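Local coordinates for isochorismatase family protein (Enterococcus faecalis, PDB 2A67) that is of unknown function but probably acts as a hydrolase of the isochorismatase type, at residues Leu30-Gln35 / Leu130-Thr135; Phe49-Glu54 / Asp62-Phe67; Val109-Cys114 / Thr136-Asn141. All blocks are in the same frame, centred on the assembly; numbering follows the deposited sequence.

Overall arrangement
Contact 3 is the buried one of the three and lies within the beta-alpha-beta unit built by strand 103-109, helix 111-125 and strand 128-137; it also touches the second subunit. Contacts 1 and 2 are partly buried and untouched by the other chain. Contacts 1 and 3 use the same strand 128-137 and meet where the selenomethionine CE of Met131 packs on CG2 of Thr136, whereas contact 2 belongs to strand 47-52 and meets contact 1 through Leu30 and Phe67. The chemistry follows: aliphatic packing with one lysine bond in contact 1; a CH-pi contact, an amide N over an indole face and a water bridge in contact 2; and hydroxyl, carboxylate and backbone bonds in contact 3.

Contact 1: Leu30-Gln35 / Leu130-Thr135; sequences LDKVNQ and LMTPKT
Lys32 and Val33 of helix 26-42 rest on the loop that interrupts strand 128-137, a mainly aliphatic helix-to-sheet contact finished by one lysine hydrogen bond. Thr135 forms the floor: its CB lies 4.2 Å from CG2 of Val33, and its methyl CG2 is 3.5 Å from CG of Lys32, the two side chains crossing at about a right angle. With CG of Lys32 anti to the backbone N (chi1 -171°), the lysine leaves the helix over this methyl; bends further along then carry it between Thr132 and Lys134. CG2 of Thr132 flanks it on one hand at 3.8 Å from CG of Lys32, and CB of Lys134 approaches CE of Lys32 to 4.1 Å. The ammonium group ends 2.7 Å from O of Pro133, where NZ sits above the carbonyl plane (46° out of it). Lys134 points its own amine elsewhere, the two NZ atoms of Lys32 and Lys134 being 6.9 Å apart, a spacing that should keep their mutual repulsion modest.

The loop is braced from within. OG1 of Thr135 donates to O of Thr132 over 2.6 Å, in the carbonyl plane, which fixes the threonine's rotation and leaves its methyl to face the helix. OG1 of Thr132 is bonded instead to Glu105 on the neighbouring strand. Val33 also reaches Leu9 and Ala107, on strands 5-10 and 103-109. This is a helix covering one face of a central parallel sheet, as in the three-layer alpha/beta/alpha fold of isochorismatase-like hydrolases.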
# COMPACT_ATOMS: atom_id res chain seq x y z
N LEU D 30 3.12 22.61 3.11
CA LEU D 30 2.26 23.45 2.26
C LEU D 30 3.05 24.49 1.43
O LEU D 30 2.68 24.79 0.30
CB LEU D 30 1.16 24.10 3.11
CG LEU D 30 0.25 23.17 3.94
CD1 LEU D 30 -0.69 24.03 4.88
CD2 LEU D 30 -0.59 22.16 3.12
N ASP D 31 4.12 25.03 1.99
CA ASP D 31 4.98 25.94 1.26
C ASP D 31 5.65 25.21 0.08
O ASP D 31 5.68 25.74 -1.03
CB ASP D 31 6.07 26.51 2.17
CG ASP D 31 5.54 27.52 3.14
OD1 ASP D 31 4.52 28.20 2.78
OD2 ASP D 31 6.15 27.67 4.24
N LYS D 32 6.14 24.00 0.34
CA LYS D 32 6.78 23.19 -0.70
C LYS D 32 5.73 22.77 -1.77
O LYS D 32 5.97 22.84 -2.96
CB LYS D 32 7.51 22.00 -0.04
CG LYS D 32 8.39 21.19 -0.95
CD LYS D 32 9.88 21.59 -0.85
CE LYS D 32 10.70 20.58 0.05
NZ LYS D 32 11.54 19.53 -0.70
N VAL D 33 4.54 22.40 -1.33
CA VAL D 33 3.44 22.07 -2.26
C VAL D 33 3.02 23.27 -3.11
O VAL D 33 2.84 23.14 -4.33
CB VAL D 33 2.22 21.48 -1.50
CG1 VAL D 33 0.94 21.52 -2.39
CG2 VAL D 33 2.56 20.05 -1.04
N ASN D 34 2.83 24.44 -2.49
CA ASN D 34 2.58 25.65 -3.29
C ASN D 34 3.68 25.93 -4.37
O ASN D 34 3.36 26.40 -5.47
CB ASN D 34 2.45 26.84 -2.38
CG ASN D 34 1.04 27.01 -1.83
OD1 ASN D 34 0.84 27.78 -0.90
ND2 ASN D 34 0.06 26.34 -2.42
N GLN D 35 4.95 25.65 -4.06
CA GLN D 35 6.04 25.80 -5.06
C GLN D 35 5.84 24.86 -6.26
O GLN D 35 6.03 25.26 -7.42
CB GLN D 35 7.42 25.54 -4.45
CG GLN D 35 7.91 26.62 -3.49
CD GLN D 35 9.40 26.50 -3.19
OE1 GLN D 35 10.15 27.52 -3.26
NE2 GLN D 35 9.88 25.26 -2.93
N LEU D 130 6.08 9.88 -8.91
CA LEU D 130 7.15 10.81 -8.51
C LEU D 130 6.76 11.46 -7.19
O LEU D 130 5.61 11.54 -6.89
CB LEU D 130 7.30 11.93 -9.55
CG LEU D 130 7.55 11.46 -11.00
CD1 LEU D 130 7.44 12.68 -11.89
CD2 LEU D 130 8.87 10.71 -11.18
N MSE D 131 7.73 11.95 -6.44
CA MSE D 131 7.46 12.70 -5.24
C MSE D 131 8.53 13.76 -4.96
O MSE D 131 9.71 13.49 -5.05
CB MSE D 131 7.42 11.75 -4.06
CG MSE D 131 7.06 12.45 -2.77
SE MSE D 131 6.57 11.13 -1.36
CE MSE D 131 4.63 11.06 -1.61
N THR D 132 8.11 14.95 -4.56
CA THR D 132 9.05 15.96 -4.06
C THR D 132 9.30 15.60 -2.60
O THR D 132 8.34 15.40 -1.83
CB THR D 132 8.46 17.39 -4.24
OG1 THR D 132 8.40 17.69 -5.64
CG2 THR D 132 9.27 18.48 -3.53
N PRO D 133 10.57 15.54 -2.20
CA PRO D 133 10.87 15.32 -0.79
C PRO D 133 10.13 16.28 0.14
O PRO D 133 9.88 17.42 -0.24
CB PRO D 133 12.40 15.60 -0.75
CG PRO D 133 12.86 15.11 -2.09
CD PRO D 133 11.80 15.68 -3.00
N LYS D 134 9.81 15.84 1.35
CA LYS D 134 9.13 16.65 2.37
C LYS D 134 7.77 17.21 1.98
O LYS D 134 7.45 18.38 2.24
CB LYS D 134 10.06 17.74 2.89
CG LYS D 134 11.38 17.17 3.40
CD LYS D 134 12.36 18.26 3.83
CE LYS D 134 13.18 17.76 5.02
NZ LYS D 134 13.59 18.92 5.91
N THR D 135 6.95 16.38 1.32
CA THR D 135 5.64 16.88 0.94
C THR D 135 4.55 15.92 1.49
O THR D 135 3.44 15.88 1.00
CB THR D 135 5.50 17.10 -0.61
OG1 THR D 135 5.81 15.88 -1.28
CG2 THR D 135 6.39 18.32 -1.12

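Contact 2: Phe49-Glu54 / Asp62-Phe67; sequences FVQHEE and DSWQLF
Gln51 and Trp64 cross at about a right angle, with NE2 of the glutamine amide over one face of the indole, CD above the rim at CZ2 and OE1 beyond it. The two planes are 32° apart, and NE2 of Gln51 lies 3.2 Å above the plane of the Trp64 ring, offset toward its rim. The same NE2 donates to the backbone O of Trp64 at 3.0 Å with an N-H...O angle of 150°; the acceptor lies close to the amide plane, so the hydrogen bond, with NE2 resting on the ring face, fixes the amide's rotation. Trp64 O has a second donor in Gln13.

The indole is turned back to the strand because its CG is anti to the backbone N (chi1 162°). At the ring edge a water accepts from NE1 of Trp64 at 2.8 Å and donates to O of Gln51 at 2.9 Å and to OE1 of Glu53 at 2.6 Å, tying the tryptophan to the strand end. Glu53 is held in addition by a salt bridge to Arg80.

Leu66 divides its two methyls. CD1 of Leu66 sits over the face of Phe49, 3.8 Å from the ring centroid, in a CH-pi contact, while its CD2 packs 3.6 Å from CG of Gln51. The arrangement is that of a loop folded back across the carboxyl end of a parallel strand in an alpha/beta sheet.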
# COMPACT_ATOMS: atom_id res chain seq x y z
N PHE D 49 -6.69 17.91 -6.75
CA PHE D 49 -6.81 17.83 -5.31
C PHE D 49 -7.77 16.69 -4.96
O PHE D 49 -8.87 16.60 -5.54
CB PHE D 49 -7.40 19.12 -4.74
CG PHE D 49 -6.47 20.29 -4.78
CD1 PHE D 49 -6.51 21.18 -5.86
CD2 PHE D 49 -5.56 20.50 -3.76
CE1 PHE D 49 -5.68 22.25 -5.90
CE2 PHE D 49 -4.71 21.61 -3.81
CZ PHE D 49 -4.78 22.47 -4.88
N VAL D 50 -7.36 15.84 -4.04
CA VAL D 50 -8.26 14.77 -3.52
C VAL D 50 -8.75 15.21 -2.13
O VAL D 50 -7.97 15.64 -1.29
CB VAL D 50 -7.57 13.38 -3.50
CG1 VAL D 50 -8.52 12.32 -2.93
CG2 VAL D 50 -7.12 12.99 -4.99
N GLN D 51 -10.06 15.16 -1.94
CA GLN D 51 -10.67 15.48 -0.65
C GLN D 51 -11.49 14.30 -0.17
O GLN D 51 -12.32 13.74 -0.90
CB GLN D 51 -11.54 16.73 -0.78
CG GLN D 51 -10.73 18.00 -1.04
CD GLN D 51 -11.60 19.17 -1.38
OE1 GLN D 51 -11.88 19.42 -2.54
NE2 GLN D 51 -12.06 19.89 -0.35
N HIS D 52 -11.20 13.93 1.08
CA HIS D 52 -11.86 12.82 1.76
C HIS D 52 -13.16 13.36 2.38
O HIS D 52 -13.27 14.54 2.70
CB HIS D 52 -10.91 12.25 2.83
CG HIS D 52 -11.33 10.91 3.35
ND1 HIS D 52 -12.00 10.76 4.54
CD2 HIS D 52 -11.21 9.67 2.83
CE1 HIS D 52 -12.24 9.48 4.76
NE2 HIS D 52 -11.78 8.80 3.73
N GLU D 53 -14.16 12.52 2.46
CA GLU D 53 -15.43 12.89 3.12
C GLU D 53 -15.86 11.71 3.96
O GLU D 53 -15.74 10.56 3.52
CB GLU D 53 -16.49 13.27 2.07
CG GLU D 53 -16.95 12.15 1.10
CD GLU D 53 -17.75 12.70 -0.05
OE1 GLU D 53 -17.19 13.42 -0.89
OE2 GLU D 53 -18.98 12.46 -0.14
N GLU D 54 -16.35 12.00 5.17
CA GLU D 54 -16.85 10.96 6.08
C GLU D 54 -17.70 11.66 7.12
O GLU D 54 -17.86 12.89 7.07
CB GLU D 54 -15.68 10.19 6.72
CG GLU D 54 -14.64 11.07 7.45
CD GLU D 54 -13.38 10.30 7.94
OE1 GLU D 54 -13.01 9.23 7.37
OE2 GLU D 54 -12.71 10.80 8.88
N ASP D 62 -16.92 23.30 6.40
CA ASP D 62 -15.68 24.06 6.58
C ASP D 62 -14.47 23.16 6.83
O ASP D 62 -13.39 23.43 6.31
CB ASP D 62 -15.78 25.10 7.67
CG ASP D 62 -16.67 26.23 7.30
OD1 ASP D 62 -16.98 26.42 6.11
OD2 ASP D 62 -17.08 26.96 8.20
N SER D 63 -14.67 22.11 7.61
CA SER D 63 -13.57 21.22 7.98
C SER D 63 -13.06 20.37 6.78
O SER D 63 -11.86 20.04 6.69
CB SER D 63 -13.95 20.38 9.23
OG SER D 63 -14.75 19.26 8.86
N TRP D 64 -13.98 20.02 5.86
CA TRP D 64 -13.66 19.32 4.61
C TRP D 64 -12.89 20.20 3.59
O TRP D 64 -12.24 19.66 2.65
CB TRP D 64 -14.97 18.81 4.01
CG TRP D 64 -15.01 18.43 2.58
CD1 TRP D 64 -14.94 17.16 2.07
CD2 TRP D 64 -15.15 19.31 1.45
NE1 TRP D 64 -15.02 17.19 0.71
CE2 TRP D 64 -15.14 18.50 0.30
CE3 TRP D 64 -15.23 20.69 1.30
CZ2 TRP D 64 -15.26 19.03 -1.00
CZ3 TRP D 64 -15.36 21.22 0.04
CH2 TRP D 64 -15.38 20.39 -1.10
N GLN D 65 -12.95 21.52 3.74
CA GLN D 65 -12.32 22.38 2.74
C GLN D 65 -10.80 22.25 2.87
O GLN D 65 -10.31 21.86 3.95
CB GLN D 65 -12.73 23.85 2.91
CG GLN D 65 -14.24 24.21 2.76
CD GLN D 65 -14.43 25.69 2.91
OE1 GLN D 65 -14.42 26.18 4.04
NE2 GLN D 65 -14.59 26.45 1.79
N LEU D 66 -10.10 22.61 1.78
CA LEU D 66 -8.65 22.63 1.69
C LEU D 66 -8.09 23.75 2.53
O LEU D 66 -8.71 24.81 2.70
CB LEU D 66 -8.20 22.83 0.21
CG LEU D 66 -8.67 21.81 -0.85
CD1 LEU D 66 -8.36 22.21 -2.29
CD2 LEU D 66 -8.14 20.43 -0.56
N PHE D 67 -6.93 23.49 3.13
CA PHE D 67 -6.24 24.53 3.88
C PHE D 67 -6.21 25.78 3.05
O PHE D 67 -5.86 25.72 1.86
CB PHE D 67 -4.80 24.10 4.13
CG PHE D 67 -4.67 22.95 5.06
CD1 PHE D 67 -4.98 23.09 6.41
CD2 PHE D 67 -4.25 21.72 4.59
CE1 PHE D 67 -4.85 22.02 7.29
CE2 PHE D 67 -4.12 20.64 5.46
CZ PHE D 67 -4.44 20.79 6.81
O HOH W 1 -15.01 14.91 -0.93

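Contact 3: Val109-Cys114 / Thr136-Asn141; sequences VQTEFC and TSTLDN
Thr138 follows the end of strand 128-137 and meets the start of helix 111-125 with every atom of its side chain. Its CB lies 3.2 Å from OE1 of Glu112 and 3.7 Å from OG1 of Thr111. The methyl CG2 branches off across the line to the carboxylate, 3.6 Å from OE1 of Glu112. The hydroxyl lies anti to the backbone N (chi1 -162°), which aims OG1 of Thr138 at OE1 of Glu112, its acceptor, in a very short bond of 2.5 Å. OE1 of Gln110 lies 3.1 Å from that OG1. OE2 of Glu112 has a water 2.6 Å away that also lies close to O of Leu139.

One residue earlier the main chain takes over. N of Thr111 donates to O of Ser137 at 3.0 Å, from above the carbonyl plane, and CA of Gln110 makes a CA-H...O contact with the same oxygen. The hydroxyls of Thr111 and Thr136 bond each other, OG1 to OG1, at 3.0 Å, and Thr136 is also held by Glu154. In the first turn of the helix, O of Glu112 accepts from Arg120 of the second subunit.

Gln110 follows a cis peptide and occupies the N-cap position. A non-proline cis peptide leading into the helix that carries the cysteine, here Cys114, is a hallmark of isochorismatase-like cysteine hydrolases, and the contact closes the strand-helix-strand crossover beside that probable active-site region.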
# COMPACT_ATOMS: atom_id res chain seq x y z
N VAL D 109 -1.49 13.95 2.95
CA VAL D 109 -1.59 13.44 4.31
C VAL D 109 -2.74 12.42 4.29
O VAL D 109 -3.59 12.48 3.39
CB VAL D 109 -1.94 14.60 5.33
CG1 VAL D 109 -0.88 15.75 5.25
CG2 VAL D 109 -3.32 15.18 5.01
N GLN D 110 -2.74 11.44 5.20
CA GLN D 110 -1.60 11.18 6.08
C GLN D 110 -0.66 10.20 5.39
O GLN D 110 -1.12 9.30 4.71
CB GLN D 110 -2.06 10.56 7.43
CG GLN D 110 -2.66 11.61 8.37
CD GLN D 110 -3.30 10.96 9.58
OE1 GLN D 110 -2.63 10.46 10.48
NE2 GLN D 110 -4.60 10.92 9.56
N THR D 111 0.64 10.34 5.66
CA THR D 111 1.73 9.48 5.10
C THR D 111 1.38 8.01 5.00
O THR D 111 1.48 7.40 3.92
CB THR D 111 2.97 9.58 6.02
OG1 THR D 111 3.34 10.96 6.14
CG2 THR D 111 4.17 8.70 5.53
N GLU D 112 1.06 7.41 6.15
CA GLU D 112 0.94 5.96 6.20
C GLU D 112 -0.44 5.44 5.79
O GLU D 112 -0.60 4.25 5.59
CB GLU D 112 1.30 5.45 7.60
CG GLU D 112 0.19 5.67 8.67
CD GLU D 112 0.28 7.02 9.40
OE1 GLU D 112 0.52 8.06 8.75
OE2 GLU D 112 0.10 7.04 10.64
N PHE D 113 -1.41 6.32 5.62
CA PHE D 113 -2.75 5.90 5.27
C PHE D 113 -3.03 6.22 3.81
O PHE D 113 -2.61 5.47 2.96
CB PHE D 113 -3.78 6.51 6.23
CG PHE D 113 -3.62 6.07 7.66
CD1 PHE D 113 -3.84 4.74 8.03
CD2 PHE D 113 -3.23 6.97 8.64
CE1 PHE D 113 -3.70 4.29 9.41
CE2 PHE D 113 -3.10 6.54 10.01
CZ PHE D 113 -3.33 5.19 10.38
N CYS D 114 -3.69 7.33 3.53
CA CYS D 114 -4.18 7.66 2.20
C CYS D 114 -3.06 7.87 1.18
O CYS D 114 -3.25 7.58 -0.00
CB CYS D 114 -4.98 8.96 2.21
SG CYS D 114 -6.22 9.13 3.58
N THR D 136 4.90 15.11 2.49
CA THR D 136 3.85 14.36 3.23
C THR D 136 3.97 14.65 4.72
O THR D 136 5.02 15.08 5.20
CB THR D 136 3.87 12.81 3.01
OG1 THR D 136 4.86 12.21 3.84
CG2 THR D 136 4.16 12.44 1.58
N SER D 137 2.88 14.42 5.45
CA SER D 137 2.95 14.60 6.89
C SER D 137 1.91 13.66 7.50
O SER D 137 1.06 13.12 6.79
CB SER D 137 2.69 16.06 7.26
OG SER D 137 2.60 16.24 8.67
N THR D 138 2.03 13.49 8.82
CA THR D 138 1.17 12.61 9.62
C THR D 138 1.30 13.03 11.10
O THR D 138 1.88 14.07 11.40
CB THR D 138 1.48 11.10 9.37
OG1 THR D 138 0.39 10.31 9.82
CG2 THR D 138 2.83 10.60 9.96
N LEU D 139 0.73 12.21 11.99
CA LEU D 139 0.58 12.49 13.43
C LEU D 139 1.35 11.46 14.23
O LEU D 139 1.52 10.32 13.76
CB LEU D 139 -0.91 12.41 13.81
CG LEU D 139 -1.91 13.20 12.96
CD1 LEU D 139 -3.33 12.74 13.20
CD2 LEU D 139 -1.83 14.70 13.20
N ASP D 140 1.82 11.83 15.43
CA ASP D 140 2.38 10.84 16.34
C ASP D 140 1.20 9.91 16.54
O ASP D 140 0.08 10.38 16.65
CB ASP D 140 2.78 11.44 17.72
CG ASP D 140 3.97 12.44 17.64
OD1 ASP D 140 4.69 12.54 16.61
OD2 ASP D 140 4.18 13.16 18.65
N ASN D 141 1.43 8.60 16.56
CA ASN D 141 0.32 7.67 16.69
C ASN D 141 0.28 6.94 18.03
O ASN D 141 -0.45 5.95 18.16
CB ASN D 141 0.26 6.68 15.51
CG ASN D 141 1.37 5.66 15.53
OD1 ASN D 141 1.57 4.91 14.56
ND2 ASN D 141 2.10 5.63 16.61
O HOH W 2 -0.51 8.69 12.55